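Side-chain contacts in putative aspartyl-tRNA synthetase (Leishmania major, PDB 6OD8), which probably charges tRNA(Asp) with L-aspartate at the expense of ATP, releasing AMP and diphosphate: residues E51-V56 / P127-D132; F260-E263 / F268-L271; M405-L410 / K431-L436. One frame throughout, in Å; residues are numbered along the deposited sequence.

Contact 1. Residues E51-V56 / P127-D132; sequences EKYKAV and PKEMID
On the OB-fold domain, the start of helix 128-136, with Pro127 as its N-cap residue, receives Tyr53 of helix 48-54, the first modelled helix, and Val56 just after it. The side chains of Tyr53 and Pro127 overlap while heading opposite ways, and Pro127 CG sits over one face of the phenol ring in a CH-pi contact, 4.0 Å from the ring centroid and 23° off its normal. The proline is shifted toward the rim, with CG 3.7 Å from Tyr53 CE1 and Pro127 CB close to the hydroxyl. Glu129, its chain bent at chi2 (81°), lays its carboxylate obliquely against the same ring: CD is 3.7 Å from Tyr53 CE2, and the two planes stand 49° apart. Three residues after Tyr53, Val56 CG1 meets Met130 SD at 3.5 Å, the two side chains crossing at about a right angle. Phe57 touches both Glu129 and Met130. Polar ties run instead to strand 170-173, from the Val56 backbone to Ile171 and from Lys54 O to His172 NE2. No hydrogen bond joins the two segments, so between them the attraction is dispersion and CH-pi, at a surface where the carboxylate contributes van der Waals contact to the ring.

Contact 2. Residues F260-E263 / F268-L271; sequences FKLE and FAYL
Leu262 and Ala269 form the hydrogen-bonded pair of an antiparallel beta hairpin, and the packing is close on their side of the sheet. Leu262 N gives a nearly straight bond to Ala269 O (2.8 Å, 174°), although it approaches from above the carbonyl plane; Ala269 N returns one to Leu262 O at 2.9 Å. Leu271 N reaches Phe260 O in the carbonyl plane, in a more bent bond of 3.1 Å, and a water links Phe260 N with Leu271 O. With CG between its backbone N and carbonyl carbon (chi1 59°), Leu262 sets CG beside Ala269 CB (4.1 Å) and CD2 4.0 Å from Leu271 CG, while Leu271 CD1 touches Phe260 CB. The other side is more open. Lys261 and Tyr270 run side by side in the same direction, Lys261 CD lying 3.6 Å from Tyr270 OH. The lysine then bends at chi3 (84°), which carries NZ over the face of the exposed Phe268 ring in a cation-pi contact, 4.7 Å from its centroid. At this exposed end of the hairpin Glu263 CG also touches Phe268 CE1. Strand 248-249 flanks strand 267-271, Phe297 of strand 289-297 packs on Phe260 and Leu271, and edge strand 261-264 is hydrogen-bonded through Lys261 and Glu263 to the second subunit, a dimer interface where Leu262 packs on Leu262 of the second subunit.

Contact 3. Residues M405-L410 / K431-L436; sequences MHCIEL and KLLGKL
With CG anti to the backbone N in both Leu410 (chi1 179°) and Leu433 (chi1 177°), these two side chains reach across between helices 404-412 and 427-441 and cross at about a right angle, Leu410 CD2 meeting Leu433 CD1 at 4.0 Å. The branches of Leu433 divide the work: CD1 also lies 3.9 Å from the carbonyl oxygen of Cys407, while CD2 touches Cys407 CB and SG, both at 4.0 Å. Leu436 overlaps Leu410, the two pointing opposite ways, with Leu436 CB 4.0 Å from Leu410 CG. Its CD1 methyl reaches the backbone and lies 3.5 Å from Leu410 O, the oxygen whose hydrogen-bond partner is Thr413 OG1. The two helix segments run at 86° to one another, their axes 10.4 Å apart at closest approach. Both helices lean on the central sheet of the synthetase domain through strand 445-449, Cys407 touching Ser448 and Leu433 touching Phe446, while Phe388 packs on Leu410. No hydrogen bond or ion pair crosses between the segments: aliphatic branches and one cysteine make a largely buried apolar joint, whose cohesion rests on burial of apolar surface.

How the contacts relate
Contacts 1, 2 and 3 follow one another in series along the chain. Contact 1 ties the first modelled helix to the OB-fold domain, which in relatives binds the tRNA anticodon; its centre lies about 60 Å from that of contact 2 and about 70 Å from that of contact 3, on the opposite side of the chain's centre from the latter, and its nearest atoms are about 50 Å from either. Contacts 2 and 3 both belong to the class II synthetase domain, their centres about 40 Å and nearest atoms about 23 Å apart. Contact 2 also faces the second subunit, whereas neither contact 1 nor contact 3 is touched by it. Contact 3 packs helices against the large mixed sheet that in this family carries the active site.

Contact 1. Residues E51-V56 / P127-D132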
ATOM      1  N   GLU A  51      12.633  -9.258  50.452  1.00 79.51           N
ATOM      2  CA  GLU A  51      11.390  -8.689  49.946  1.00 75.48           C
ATOM      3  C   GLU A  51      11.529  -7.191  49.702  1.00 65.82           C
ATOM      4  O   GLU A  51      10.988  -6.665  48.722  1.00 59.61           O
ATOM      5  CB  GLU A  51      10.241  -8.989  50.908  1.00 81.06           C
ATOM      6  CG  GLU A  51       8.874  -9.067  50.238  1.00 81.91           C
ATOM      7  CD  GLU A  51       8.692 -10.304  49.364  1.00 83.36           C
ATOM      8  OE1 GLU A  51       9.685 -11.003  49.061  1.00 84.49           O
ATOM      9  OE2 GLU A  51       7.538 -10.581  48.978  1.00 84.46           O
ATOM     10  N   LYS A  52      12.269  -6.488  50.565  1.00 58.01           N
ATOM     11  CA  LYS A  52      12.522  -5.072  50.319  1.00 49.26           C
ATOM     12  C   LYS A  52      13.230  -4.873  48.987  1.00 50.10           C
ATOM     13  O   LYS A  52      12.852  -4.004  48.194  1.00 47.84           O
ATOM     14  CB  LYS A  52      13.352  -4.472  51.449  1.00 42.00           C
ATOM     15  N   TYR A  53      14.262  -5.679  48.723  1.00 48.77           N
ATOM     16  CA  TYR A  53      15.045  -5.509  47.503  1.00 44.72           C
ATOM     17  C   TYR A  53      14.226  -5.804  46.250  1.00 39.74           C
ATOM     18  O   TYR A  53      14.522  -5.257  45.179  1.00 38.24           O
ATOM     19  CB  TYR A  53      16.282  -6.400  47.553  1.00 47.53           C
ATOM     20  CG  TYR A  53      17.341  -5.927  48.519  1.00 51.31           C
ATOM     21  CD1 TYR A  53      17.318  -4.634  49.030  1.00 47.07           C
ATOM     22  CD2 TYR A  53      18.374  -6.772  48.916  1.00 54.49           C
ATOM     23  CE1 TYR A  53      18.293  -4.199  49.908  1.00 43.60           C
ATOM     24  CE2 TYR A  53      19.351  -6.346  49.799  1.00 52.01           C
ATOM     25  CZ  TYR A  53      19.307  -5.060  50.288  1.00 49.58           C
ATOM     26  OH  TYR A  53      20.280  -4.637  51.165  1.00 54.95           O
ATOM     27  N   LYS A  54      13.196  -6.651  46.366  1.00 38.72           N
ATOM     28  CA  LYS A  54      12.364  -6.989  45.215  1.00 43.58           C
ATOM     29  C   LYS A  54      11.712  -5.752  44.605  1.00 38.73           C
ATOM     30  O   LYS A  54      11.503  -5.697  43.391  1.00 37.96           O
ATOM     31  CB  LYS A  54      11.302  -8.012  45.626  1.00 49.82           C
ATOM     32  N   ALA A  55      11.389  -4.748  45.424  1.00 39.02           N
ATOM     33  CA  ALA A  55      10.832  -3.518  44.880  1.00 38.29           C
ATOM     34  C   ALA A  55      11.863  -2.714  44.102  1.00 35.35           C
ATOM     35  O   ALA A  55      11.481  -1.862  43.298  1.00 37.69           O
ATOM     36  CB  ALA A  55      10.269  -2.643  45.997  1.00 39.45           C
ATOM     37  N   VAL A  56      13.150  -2.950  44.337  1.00 33.64           N
ATOM     38  CA  VAL A  56      14.213  -2.123  43.785  1.00 38.25           C
ATOM     39  C   VAL A  56      14.772  -2.710  42.493  1.00 36.47           C
ATOM     40  O   VAL A  56      15.022  -1.980  41.534  1.00 33.43           O
ATOM     41  CB  VAL A  56      15.332  -1.925  44.831  1.00 38.08           C
ATOM     42  CG1 VAL A  56      16.472  -1.116  44.235  1.00 37.71           C
ATOM     43  CG2 VAL A  56      14.789  -1.239  46.067  1.00 43.58           C
ATOM     44  N   PRO A 127      21.584  -0.848  46.972  1.00 45.02           N
ATOM     45  CA  PRO A 127      22.538  -1.752  47.618  1.00 46.52           C
ATOM     46  C   PRO A 127      23.466  -2.418  46.611  1.00 48.74           C
ATOM     47  O   PRO A 127      23.196  -2.460  45.408  1.00 40.75           O
ATOM     48  CB  PRO A 127      21.618  -2.797  48.258  1.00 44.21           C
ATOM     49  CG  PRO A 127      20.517  -2.929  47.226  1.00 38.72           C
ATOM     50  CD  PRO A 127      20.324  -1.540  46.631  1.00 39.25           C
ATOM     51  N   LYS A 128      24.565  -2.974  47.144  1.00 48.03           N
ATOM     52  CA  LYS A 128      25.513  -3.709  46.309  1.00 45.28           C
ATOM     53  C   LYS A 128      24.833  -4.819  45.521  1.00 45.19           C
ATOM     54  O   LYS A 128      25.262  -5.138  44.406  1.00 42.19           O
ATOM     55  CB  LYS A 128      26.639  -4.294  47.165  1.00 44.79           C
ATOM     56  N   GLU A 129      23.769  -5.412  46.075  1.00 45.14           N
ATOM     57  CA  GLU A 129      23.032  -6.454  45.361  1.00 40.37           C
ATOM     58  C   GLU A 129      22.488  -5.959  44.026  1.00 36.79           C
ATOM     59  O   GLU A 129      22.368  -6.742  43.072  1.00 36.57           O
ATOM     60  CB  GLU A 129      21.882  -6.965  46.235  1.00 38.29           C
ATOM     61  CG  GLU A 129      22.321  -7.834  47.416  1.00 45.32           C
ATOM     62  CD  GLU A 129      22.790  -7.035  48.610  1.00 47.59           C
ATOM     63  OE1 GLU A 129      22.993  -5.811  48.481  1.00 45.37           O
ATOM     64  OE2 GLU A 129      22.949  -7.642  49.689  1.00 54.79           O
ATOM     65  N   MET A 130      22.153  -4.670  43.932  1.00 37.00           N
ATOM     66  CA  MET A 130      21.593  -4.147  42.692  1.00 37.94           C
ATOM     67  C   MET A 130      22.681  -3.886  41.650  1.00 36.54           C
ATOM     68  O   MET A 130      22.460  -4.102  40.455  1.00 35.07           O
ATOM     69  CB  MET A 130      20.785  -2.877  42.973  1.00 33.00           C
ATOM     70  CG  MET A 130      20.107  -2.316  41.739  1.00 37.27           C
ATOM     71  SD  MET A 130      19.229  -0.763  42.027  1.00 39.51           S
ATOM     72  CE  MET A 130      20.162   0.363  40.997  1.00 32.72           C
ATOM     73  N   ILE A 131      23.860  -3.433  42.086  1.00 36.45           N
ATOM     74  CA  ILE A 131      24.999  -3.300  41.181  1.00 35.11           C
ATOM     75  C   ILE A 131      25.389  -4.664  40.622  1.00 42.31           C
ATOM     76  O   ILE A 131      25.684  -4.800  39.424  1.00 31.88           O
ATOM     77  CB  ILE A 131      26.184  -2.614  41.895  1.00 40.51           C
ATOM     78  CG1 ILE A 131      26.114  -1.089  41.745  1.00 41.38           C
ATOM     79  CG2 ILE A 131      27.505  -3.094  41.327  1.00 41.20           C
ATOM     80  CD1 ILE A 131      24.946  -0.440  42.426  1.00 39.30           C
ATOM     81  N   ASP A 132      25.380  -5.696  41.479  1.00 39.39           N
ATOM     82  CA  ASP A 132      25.613  -7.062  41.008  1.00 39.43           C
ATOM     83  C   ASP A 132      24.549  -7.493  40.015  1.00 36.20           C
ATOM     84  O   ASP A 132      24.858  -8.131  38.998  1.00 33.27           O
ATOM     85  CB  ASP A 132      25.624  -8.043  42.178  1.00 42.47           C
ATOM     86  CG  ASP A 132      26.722  -7.749  43.185  1.00 52.84           C
ATOM     87  OD1 ASP A 132      27.817  -7.315  42.765  1.00 49.61           O
ATOM     88  OD2 ASP A 132      26.481  -7.956  44.395  1.00 54.15           O
TER

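Contact 2. Residues F260-E263 / F268-L271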
ATOM      1  N   PHE A 260       4.898 -19.602 -10.849  1.00 39.85           N
ATOM      2  CA  PHE A 260       4.642 -20.275  -9.579  1.00 31.35           C
ATOM      3  C   PHE A 260       3.264 -20.917  -9.650  1.00 25.83           C
ATOM      4  O   PHE A 260       2.267 -20.210  -9.791  1.00 30.34           O
ATOM      5  CB  PHE A 260       4.693 -19.292  -8.407  1.00 25.63           C
ATOM      6  CG  PHE A 260       6.094 -18.950  -7.952  1.00 24.51           C
ATOM      7  CD1 PHE A 260       6.973 -19.951  -7.565  1.00 29.77           C
ATOM      8  CD2 PHE A 260       6.518 -17.637  -7.901  1.00 29.21           C
ATOM      9  CE1 PHE A 260       8.266 -19.642  -7.149  1.00 35.46           C
ATOM     10  CE2 PHE A 260       7.807 -17.311  -7.486  1.00 26.14           C
ATOM     11  CZ  PHE A 260       8.682 -18.312  -7.104  1.00 31.65           C
ATOM     12  N   LYS A 261       3.205 -22.238  -9.572  1.00 24.50           N
ATOM     13  CA  LYS A 261       1.960 -22.982  -9.677  1.00 24.50           C
ATOM     14  C   LYS A 261       1.475 -23.393  -8.291  1.00 22.94           C
ATOM     15  O   LYS A 261       2.233 -23.975  -7.509  1.00 23.05           O
ATOM     16  CB  LYS A 261       2.155 -24.223 -10.545  1.00 19.46           C
ATOM     17  CG  LYS A 261       0.878 -25.004 -10.784  1.00 25.20           C
ATOM     18  CD  LYS A 261       1.015 -25.952 -11.959  1.00 34.60           C
ATOM     19  CE  LYS A 261       1.642 -27.243 -11.550  1.00 40.94           C
ATOM     20  NZ  LYS A 261       1.369 -28.292 -12.581  1.00 52.47           N
ATOM     21  N   LEU A 262       0.205 -23.146  -8.005  1.00 21.29           N
ATOM     22  CA  LEU A 262      -0.326 -23.482  -6.693  1.00 25.90           C
ATOM     23  C   LEU A 262      -1.550 -24.368  -6.844  1.00 24.14           C
ATOM     24  O   LEU A 262      -2.247 -24.319  -7.862  1.00 22.66           O
ATOM     25  CB  LEU A 262      -0.663 -22.225  -5.898  1.00 25.79           C
ATOM     26  CG  LEU A 262      -1.670 -21.281  -6.526  1.00 27.12           C
ATOM     27  CD1 LEU A 262      -2.745 -20.894  -5.486  1.00 23.59           C
ATOM     28  CD2 LEU A 262      -0.952 -20.044  -7.058  1.00 30.76           C
ATOM     29  N   GLU A 263      -1.771 -25.225  -5.842  1.00 21.21           N
ATOM     30  CA  GLU A 263      -2.995 -26.011  -5.795  1.00 21.77           C
ATOM     31  C   GLU A 263      -4.140 -25.105  -5.369  1.00 20.77           C
ATOM     32  O   GLU A 263      -4.059 -24.440  -4.332  1.00 27.10           O
ATOM     33  CB  GLU A 263      -2.863 -27.189  -4.819  1.00 32.66           C
ATOM     34  CG  GLU A 263      -1.825 -28.217  -5.204  1.00 38.51           C
ATOM     35  CD  GLU A 263      -1.615 -29.285  -4.136  1.00 48.02           C
ATOM     36  OE1 GLU A 263      -0.780 -30.181  -4.367  1.00 53.96           O
ATOM     37  OE2 GLU A 263      -2.271 -29.229  -3.070  1.00 48.10           O
ATOM     38  N   PHE A 268      -5.570 -26.033 -10.512  1.00 25.71           N
ATOM     39  CA  PHE A 268      -4.349 -25.288 -10.250  1.00 26.17           C
ATOM     40  C   PHE A 268      -4.520 -23.828 -10.626  1.00 25.03           C
ATOM     41  O   PHE A 268      -5.364 -23.474 -11.450  1.00 24.28           O
ATOM     42  CB  PHE A 268      -3.174 -25.888 -11.005  1.00 21.32           C
ATOM     43  CG  PHE A 268      -2.842 -27.268 -10.546  1.00 38.47           C
ATOM     44  CD1 PHE A 268      -1.965 -27.463  -9.491  1.00 35.48           C
ATOM     45  CD2 PHE A 268      -3.446 -28.371 -11.131  1.00 45.87           C
ATOM     46  CE1 PHE A 268      -1.667 -28.743  -9.045  1.00 38.71           C
ATOM     47  CE2 PHE A 268      -3.160 -29.649 -10.690  1.00 43.96           C
ATOM     48  CZ  PHE A 268      -2.265 -29.832  -9.643  1.00 42.12           C
ATOM     49  N   ALA A 269      -3.719 -22.982  -9.983  1.00 18.97           N
ATOM     50  CA  ALA A 269      -3.655 -21.577 -10.312  1.00 22.90           C
ATOM     51  C   ALA A 269      -2.192 -21.152 -10.246  1.00 17.58           C
ATOM     52  O   ALA A 269      -1.297 -21.975 -10.029  1.00 20.17           O
ATOM     53  CB  ALA A 269      -4.542 -20.736  -9.382  1.00 17.46           C
ATOM     54  N   TYR A 270      -1.955 -19.867 -10.451  1.00 16.79           N
ATOM     55  CA  TYR A 270      -0.610 -19.335 -10.627  1.00 16.38           C
ATOM     56  C   TYR A 270      -0.515 -17.991  -9.929  1.00 18.60           C
ATOM     57  O   TYR A 270      -1.528 -17.358  -9.636  1.00 18.74           O
ATOM     58  CB  TYR A 270      -0.267 -19.210 -12.133  1.00 16.67           C
ATOM     59  CG  TYR A 270      -0.381 -20.536 -12.796  1.00 19.40           C
ATOM     60  CD1 TYR A 270       0.718 -21.378 -12.887  1.00 18.83           C
ATOM     61  CD2 TYR A 270      -1.595 -20.971 -13.322  1.00 20.72           C
ATOM     62  CE1 TYR A 270       0.596 -22.642 -13.468  1.00 23.04           C
ATOM     63  CE2 TYR A 270      -1.728 -22.213 -13.894  1.00 27.09           C
ATOM     64  CZ  TYR A 270      -0.632 -23.045 -13.971  1.00 33.03           C
ATOM     65  OH  TYR A 270      -0.766 -24.285 -14.548  1.00 35.12           O
ATOM     66  N   LEU A 271       0.713 -17.567  -9.640  1.00 15.06           N
ATOM     67  CA  LEU A 271       0.939 -16.255  -9.056  1.00 15.12           C
ATOM     68  C   LEU A 271       1.321 -15.262 -10.143  1.00 20.81           C
ATOM     69  O   LEU A 271       2.149 -15.556 -11.018  1.00 18.82           O
ATOM     70  CB  LEU A 271       2.031 -16.297  -7.979  1.00 17.50           C
ATOM     71  CG  LEU A 271       1.721 -17.049  -6.694  1.00 18.65           C
ATOM     72  CD1 LEU A 271       2.955 -17.011  -5.761  1.00 18.43           C
ATOM     73  CD2 LEU A 271       0.511 -16.426  -6.002  1.00 21.77           C
TER
HETATM   74  O   HOH W   1       4.709 -16.412 -10.385  1.00 35.47           O

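Contact 3. Residues M405-L410 / K431-L436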
ATOM      1  N   MET A 405      19.014   5.655 -29.640  1.00 23.66           N
ATOM      2  CA  MET A 405      20.046   5.579 -30.675  1.00 22.02           C
ATOM      3  C   MET A 405      21.250   6.429 -30.316  1.00 25.58           C
ATOM      4  O   MET A 405      22.380   6.060 -30.647  1.00 27.94           O
ATOM      5  CB  MET A 405      19.479   5.982 -32.039  1.00 23.65           C
ATOM      6  CG  MET A 405      18.456   4.980 -32.563  1.00 29.95           C
ATOM      7  SD  MET A 405      17.939   5.380 -34.257  1.00 51.80           S
ATOM      8  CE  MET A 405      16.704   6.635 -33.911  1.00 50.64           C
ATOM      9  N   HIS A 406      21.043   7.547 -29.610  1.00 25.24           N
ATOM     10  CA  HIS A 406      22.191   8.310 -29.135  1.00 27.83           C
ATOM     11  C   HIS A 406      22.870   7.632 -27.954  1.00 24.64           C
ATOM     12  O   HIS A 406      24.075   7.813 -27.761  1.00 22.05           O
ATOM     13  CB  HIS A 406      21.764   9.740 -28.803  1.00 26.67           C
ATOM     14  CG  HIS A 406      21.340  10.520 -30.012  1.00 32.77           C
ATOM     15  ND1 HIS A 406      22.239  11.022 -30.930  1.00 35.08           N
ATOM     16  CD2 HIS A 406      20.109  10.855 -30.470  1.00 33.82           C
ATOM     17  CE1 HIS A 406      21.583  11.646 -31.891  1.00 33.33           C
ATOM     18  NE2 HIS A 406      20.289  11.543 -31.649  1.00 33.99           N
ATOM     19  N   CYS A 407      22.124   6.867 -27.148  1.00 26.29           N
ATOM     20  CA  CYS A 407      22.766   6.040 -26.131  1.00 22.35           C
ATOM     21  C   CYS A 407      23.705   5.022 -26.762  1.00 20.52           C
ATOM     22  O   CYS A 407      24.777   4.745 -26.217  1.00 21.35           O
ATOM     23  CB  CYS A 407      21.728   5.306 -25.282  1.00 25.05           C
ATOM     24  SG  CYS A 407      20.738   6.354 -24.187  1.00 26.62           S
ATOM     25  N   ILE A 408      23.272   4.401 -27.862  1.00 26.01           N
ATOM     26  CA  ILE A 408      24.142   3.495 -28.604  1.00 26.52           C
ATOM     27  C   ILE A 408      25.391   4.235 -29.060  1.00 25.78           C
ATOM     28  O   ILE A 408      26.512   3.718 -28.955  1.00 29.08           O
ATOM     29  CB  ILE A 408      23.392   2.883 -29.803  1.00 28.95           C
ATOM     30  CG1 ILE A 408      22.259   1.956 -29.348  1.00 33.06           C
ATOM     31  CG2 ILE A 408      24.394   2.153 -30.749  1.00 25.78           C
ATOM     32  CD1 ILE A 408      22.727   0.669 -28.717  1.00 29.40           C
ATOM     33  N   GLU A 409      25.218   5.445 -29.602  1.00 25.95           N
ATOM     34  CA  GLU A 409      26.378   6.180 -30.109  1.00 29.89           C
ATOM     35  C   GLU A 409      27.333   6.534 -28.981  1.00 29.35           C
ATOM     36  O   GLU A 409      28.552   6.517 -29.173  1.00 26.87           O
ATOM     37  CB  GLU A 409      25.933   7.449 -30.838  1.00 37.05           C
ATOM     38  CG  GLU A 409      25.140   7.206 -32.104  1.00 47.90           C
ATOM     39  CD  GLU A 409      24.596   8.497 -32.684  1.00 67.20           C
ATOM     40  OE1 GLU A 409      25.061   9.579 -32.255  1.00 75.58           O
ATOM     41  OE2 GLU A 409      23.700   8.431 -33.557  1.00 69.04           O
ATOM     42  N   LEU A 410      26.793   6.847 -27.799  1.00 29.98           N
ATOM     43  CA  LEU A 410      27.635   7.183 -26.652  1.00 29.69           C
ATOM     44  C   LEU A 410      28.458   5.979 -26.208  1.00 28.25           C
ATOM     45  O   LEU A 410      29.669   6.095 -25.966  1.00 28.45           O
ATOM     46  CB  LEU A 410      26.767   7.708 -25.507  1.00 25.39           C
ATOM     47  CG  LEU A 410      27.436   8.097 -24.180  1.00 26.29           C
ATOM     48  CD1 LEU A 410      28.582   9.073 -24.408  1.00 29.37           C
ATOM     49  CD2 LEU A 410      26.407   8.696 -23.237  1.00 23.41           C
ATOM     50  N   LYS A 431      25.662  -0.586 -17.184  1.00 27.69           N
ATOM     51  CA  LYS A 431      26.535   0.076 -16.225  1.00 31.63           C
ATOM     52  C   LYS A 431      27.577   0.926 -16.936  1.00 20.27           C
ATOM     53  O   LYS A 431      27.898   2.024 -16.467  1.00 31.16           O
ATOM     54  CB  LYS A 431      27.188  -0.937 -15.279  1.00 35.26           C
ATOM     55  CG  LYS A 431      26.388  -1.052 -13.972  1.00 47.05           C
ATOM     56  CD  LYS A 431      27.136  -1.732 -12.836  1.00 52.78           C
ATOM     57  CE  LYS A 431      26.635  -3.154 -12.638  1.00 57.85           C
ATOM     58  NZ  LYS A 431      26.320  -3.447 -11.208  1.00 61.94           N
ATOM     59  N   LEU A 432      28.090   0.459 -18.078  1.00 26.14           N
ATOM     60  CA  LEU A 432      29.008   1.296 -18.844  1.00 26.02           C
ATOM     61  C   LEU A 432      28.308   2.572 -19.302  1.00 23.17           C
ATOM     62  O   LEU A 432      28.860   3.672 -19.179  1.00 24.63           O
ATOM     63  CB  LEU A 432      29.578   0.520 -20.037  1.00 24.27           C
ATOM     64  CG  LEU A 432      30.558   1.287 -20.932  1.00 26.01           C
ATOM     65  CD1 LEU A 432      31.732   1.807 -20.129  1.00 28.02           C
ATOM     66  CD2 LEU A 432      31.085   0.396 -22.079  1.00 30.94           C
ATOM     67  N   LEU A 433      27.055   2.452 -19.751  1.00 20.92           N
ATOM     68  CA  LEU A 433      26.321   3.622 -20.206  1.00 19.82           C
ATOM     69  C   LEU A 433      26.112   4.613 -19.074  1.00 21.11           C
ATOM     70  O   LEU A 433      26.287   5.825 -19.263  1.00 23.50           O
ATOM     71  CB  LEU A 433      24.979   3.199 -20.812  1.00 19.80           C
ATOM     72  CG  LEU A 433      24.050   4.324 -21.264  1.00 21.43           C
ATOM     73  CD1 LEU A 433      24.719   5.202 -22.349  1.00 24.15           C
ATOM     74  CD2 LEU A 433      22.692   3.785 -21.749  1.00 18.29           C
ATOM     75  N   GLY A 434      25.752   4.118 -17.889  1.00 22.00           N
ATOM     76  CA  GLY A 434      25.536   5.006 -16.760  1.00 20.11           C
ATOM     77  C   GLY A 434      26.805   5.705 -16.313  1.00 21.60           C
ATOM     78  O   GLY A 434      26.762   6.855 -15.872  1.00 22.00           O
ATOM     79  N   LYS A 435      27.954   5.027 -16.419  1.00 23.34           N
ATOM     80  CA  LYS A 435      29.226   5.680 -16.122  1.00 25.01           C
ATOM     81  C   LYS A 435      29.521   6.781 -17.132  1.00 27.02           C
ATOM     82  O   LYS A 435      29.927   7.888 -16.758  1.00 25.02           O
ATOM     83  CB  LYS A 435      30.365   4.653 -16.089  1.00 30.16           C
ATOM     84  N   LEU A 436      29.324   6.494 -18.425  1.00 27.25           N
ATOM     85  CA  LEU A 436      29.507   7.523 -19.450  1.00 26.35           C
ATOM     86  C   LEU A 436      28.566   8.703 -19.228  1.00 28.06           C
ATOM     87  O   LEU A 436      28.958   9.863 -19.415  1.00 26.70           O
ATOM     88  CB  LEU A 436      29.295   6.927 -20.848  1.00 22.28           C
ATOM     89  CG  LEU A 436      30.331   5.891 -21.290  1.00 30.81           C
ATOM     90  CD1 LEU A 436      29.947   5.182 -22.606  1.00 33.11           C
ATOM     91  CD2 LEU A 436      31.676   6.575 -21.449  1.00 35.83           C
TER